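Local coordinates for protein synaptotagmin IV (Rattus norvegicus, PDB 1W15) that takes part, through its interaction with KIF1A, in the mobility of neuronal dense core vesicles, and is represented here by its C2B domain, at residues Pro53-Asn58 with Ala80-Leu85. Residues are numbered along the deposited sequence; the frame is centred on the assembly and turned at random.
Sequences PYVKVN and AVFNEL
Pro53-Asn58 and Ala80-Leu85 run the same way at 35°, their axes approaching to 8.6 Å, and meet near their N-terminal ends, where the CA atoms of Pro53 and Ala80, and of Tyr54 and Phe82, come nearest each other. Phe82 carries the contact. Its CG stands anti to the carbonyl carbon (chi1 -63°); with the CB bond already directed at Pro53-Asn58, this turns the ring onto Pro53 and Val55. Val55 meets it at about a right angle: CG2, the branch beside the backbone N, sits over one ring face, 4.1 Å from the centroid in a CH-pi contact, and is displaced toward the rim, 3.7 Å from Phe82 CE2. At the ring edge, in its plane, lies the carbonyl of Pro53, with O 3.5 Å from Phe82 CE1, while Tyr54 CA approaches the same carbon obliquely. These contacts bridge the two four-stranded antiparallel sheets of the C2 beta-sandwich: 53-61 is an inner strand of one and 80-89 borders the other. The proline ring extends the apolar seam, its CB 4.1 Å from Phe82 CZ and its CG 4.0 Å from Ala80 CB. With an alanine in place of Phe82, Val55 CG2 would probably lose its aromatic face, and a gap would be likely to open beside Pro53. Thr71 also touches Phe82, and Val36 of strand 31-40 packs on Val55. The CB of Tyr54 is directed away from Ala80-Leu85, and the tyrosine OH is hydrogen-bonded to Asn113, a ligand of a bound sodium ion. Just past Phe82, a G1 beta bulge sets Asn83 and Glu84 together against Val36.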
loop_
_atom_site.group_PDB
_atom_site.type_symbol
_atom_site.label_atom_id
_atom_site.label_comp_id
_atom_site.label_asym_id
_atom_site.label_seq_id
_atom_site.Cartn_x
_atom_site.Cartn_y
_atom_site.Cartn_z
ATOM N N PRO A 53 -6.128 9.876 -17.132
ATOM C CA PRO A 53 -4.880 9.108 -17.092
ATOM C C PRO A 53 -4.966 7.650 -16.650
ATOM O O PRO A 53 -5.765 7.314 -15.788
ATOM C CB PRO A 53 -3.989 9.899 -16.118
ATOM C CG PRO A 53 -4.995 10.670 -15.225
ATOM C CD PRO A 53 -6.182 10.921 -16.089
ATOM N N TYR A 54 -4.138 6.819 -17.262
ATOM C CA TYR A 54 -3.799 5.497 -16.713
ATOM C C TYR A 54 -2.307 5.315 -16.927
ATOM O O TYR A 54 -1.671 6.109 -17.635
ATOM C CB TYR A 54 -4.580 4.369 -17.388
ATOM C CG TYR A 54 -4.332 4.168 -18.868
ATOM C CD1 TYR A 54 -4.901 5.026 -19.824
ATOM C CD2 TYR A 54 -3.542 3.110 -19.309
ATOM C CE1 TYR A 54 -4.687 4.822 -21.194
ATOM C CE2 TYR A 54 -3.289 2.898 -20.686
ATOM C CZ TYR A 54 -3.846 3.755 -21.595
ATOM O OH TYR A 54 -3.599 3.527 -22.913
ATOM N N VAL A 55 -1.737 4.277 -16.331
ATOM C CA VAL A 55 -0.320 4.080 -16.456
ATOM C C VAL A 55 -0.047 2.669 -16.950
ATOM O O VAL A 55 -0.583 1.673 -16.414
ATOM C CB VAL A 55 0.386 4.280 -15.073
ATOM C CG1 VAL A 55 1.904 4.015 -15.208
ATOM C CG2 VAL A 55 0.088 5.688 -14.570
ATOM N N LYS A 56 0.811 2.587 -17.952
ATOM C CA LYS A 56 1.264 1.326 -18.486
ATOM C C LYS A 56 2.686 1.126 -18.014
ATOM O O LYS A 56 3.477 2.079 -18.013
ATOM C CB LYS A 56 1.271 1.412 -20.024
ATOM C CG LYS A 56 1.698 0.119 -20.652
ATOM C CD LYS A 56 0.891 -0.128 -21.871
ATOM C CE LYS A 56 1.339 -1.394 -22.541
ATOM N NZ LYS A 56 0.745 -1.390 -23.874
ATOM N N VAL A 57 3.000 -0.103 -17.623
ATOM C CA VAL A 57 4.295 -0.440 -17.060
ATOM C C VAL A 57 4.895 -1.580 -17.920
ATOM O O VAL A 57 4.319 -2.669 -18.003
ATOM C CB VAL A 57 4.203 -0.885 -15.580
ATOM C CG1 VAL A 57 5.640 -1.079 -14.979
ATOM C CG2 VAL A 57 3.408 0.141 -14.712
ATOM N N ASN A 58 6.036 -1.333 -18.559
ATOM C CA ASN A 58 6.702 -2.355 -19.388
ATOM C C ASN A 58 7.980 -2.774 -18.680
ATOM O O ASN A 58 8.707 -1.916 -18.211
ATOM C CB ASN A 58 7.029 -1.788 -20.787
ATOM C CG ASN A 58 5.786 -1.525 -21.616
ATOM O OD1 ASN A 58 4.856 -2.328 -21.579
ATOM N ND2 ASN A 58 5.747 -0.404 -22.368
ATOM N N ALA A 80 -4.198 11.975 -9.809
ATOM C CA ALA A 80 -4.882 10.694 -9.876
ATOM C C ALA A 80 -4.197 9.772 -8.902
ATOM O O ALA A 80 -2.968 9.685 -8.942
ATOM C CB ALA A 80 -4.741 10.132 -11.304
ATOM N N VAL A 81 -4.958 9.132 -8.010
ATOM C CA VAL A 81 -4.436 8.105 -7.123
ATOM C C VAL A 81 -4.717 6.759 -7.805
ATOM O O VAL A 81 -5.882 6.442 -8.117
ATOM C CB VAL A 81 -5.100 8.186 -5.744
ATOM C CG1 VAL A 81 -4.530 7.143 -4.798
ATOM C CG2 VAL A 81 -4.899 9.588 -5.140
ATOM N N PHE A 82 -3.664 6.001 -8.119
ATOM C CA PHE A 82 -3.845 4.700 -8.780
ATOM C C PHE A 82 -3.767 3.569 -7.755
ATOM O O PHE A 82 -4.605 2.680 -7.790
ATOM C CB PHE A 82 -2.791 4.472 -9.861
ATOM C CG PHE A 82 -2.880 5.456 -10.974
ATOM C CD1 PHE A 82 -3.888 5.354 -11.931
ATOM C CD2 PHE A 82 -1.966 6.510 -11.053
ATOM C CE1 PHE A 82 -3.977 6.294 -12.972
ATOM C CE2 PHE A 82 -2.068 7.474 -12.101
ATOM C CZ PHE A 82 -3.074 7.366 -13.038
ATOM N N ASN A 83 -2.752 3.599 -6.891
ATOM C CA ASN A 83 -2.494 2.550 -5.883
ATOM C C ASN A 83 -2.570 1.140 -6.463
ATOM O O ASN A 83 -3.422 0.320 -6.025
ATOM C CB ASN A 83 -3.470 2.661 -4.704
ATOM C CG ASN A 83 -3.224 3.895 -3.850
ATOM O OD1 ASN A 83 -2.145 4.484 -3.918
ATOM N ND2 ASN A 83 -4.235 4.299 -3.046
ATOM N N GLU A 84 -1.772 0.861 -7.487
ATOM C CA GLU A 84 -1.894 -0.457 -8.130
ATOM C C GLU A 84 -0.570 -1.150 -7.943
ATOM O O GLU A 84 0.422 -0.651 -8.462
ATOM C CB GLU A 84 -2.246 -0.329 -9.648
ATOM C CG GLU A 84 -3.715 0.052 -9.753
ATOM C CD GLU A 84 -4.434 -0.597 -10.903
ATOM O OE1 GLU A 84 -4.081 -1.756 -11.242
ATOM O OE2 GLU A 84 -5.377 0.045 -11.404
ATOM N N LEU A 85 -0.575 -2.290 -7.256
ATOM C CA LEU A 85 0.655 -3.089 -7.096
ATOM C C LEU A 85 0.682 -4.194 -8.156
ATOM O O LEU A 85 -0.343 -4.916 -8.385
ATOM C CB LEU A 85 0.760 -3.653 -5.691
ATOM C CG LEU A 85 2.016 -4.490 -5.317
ATOM C CD1 LEU A 85 2.259 -4.300 -3.775
ATOM C CD2 LEU A 85 1.855 -5.977 -5.681
#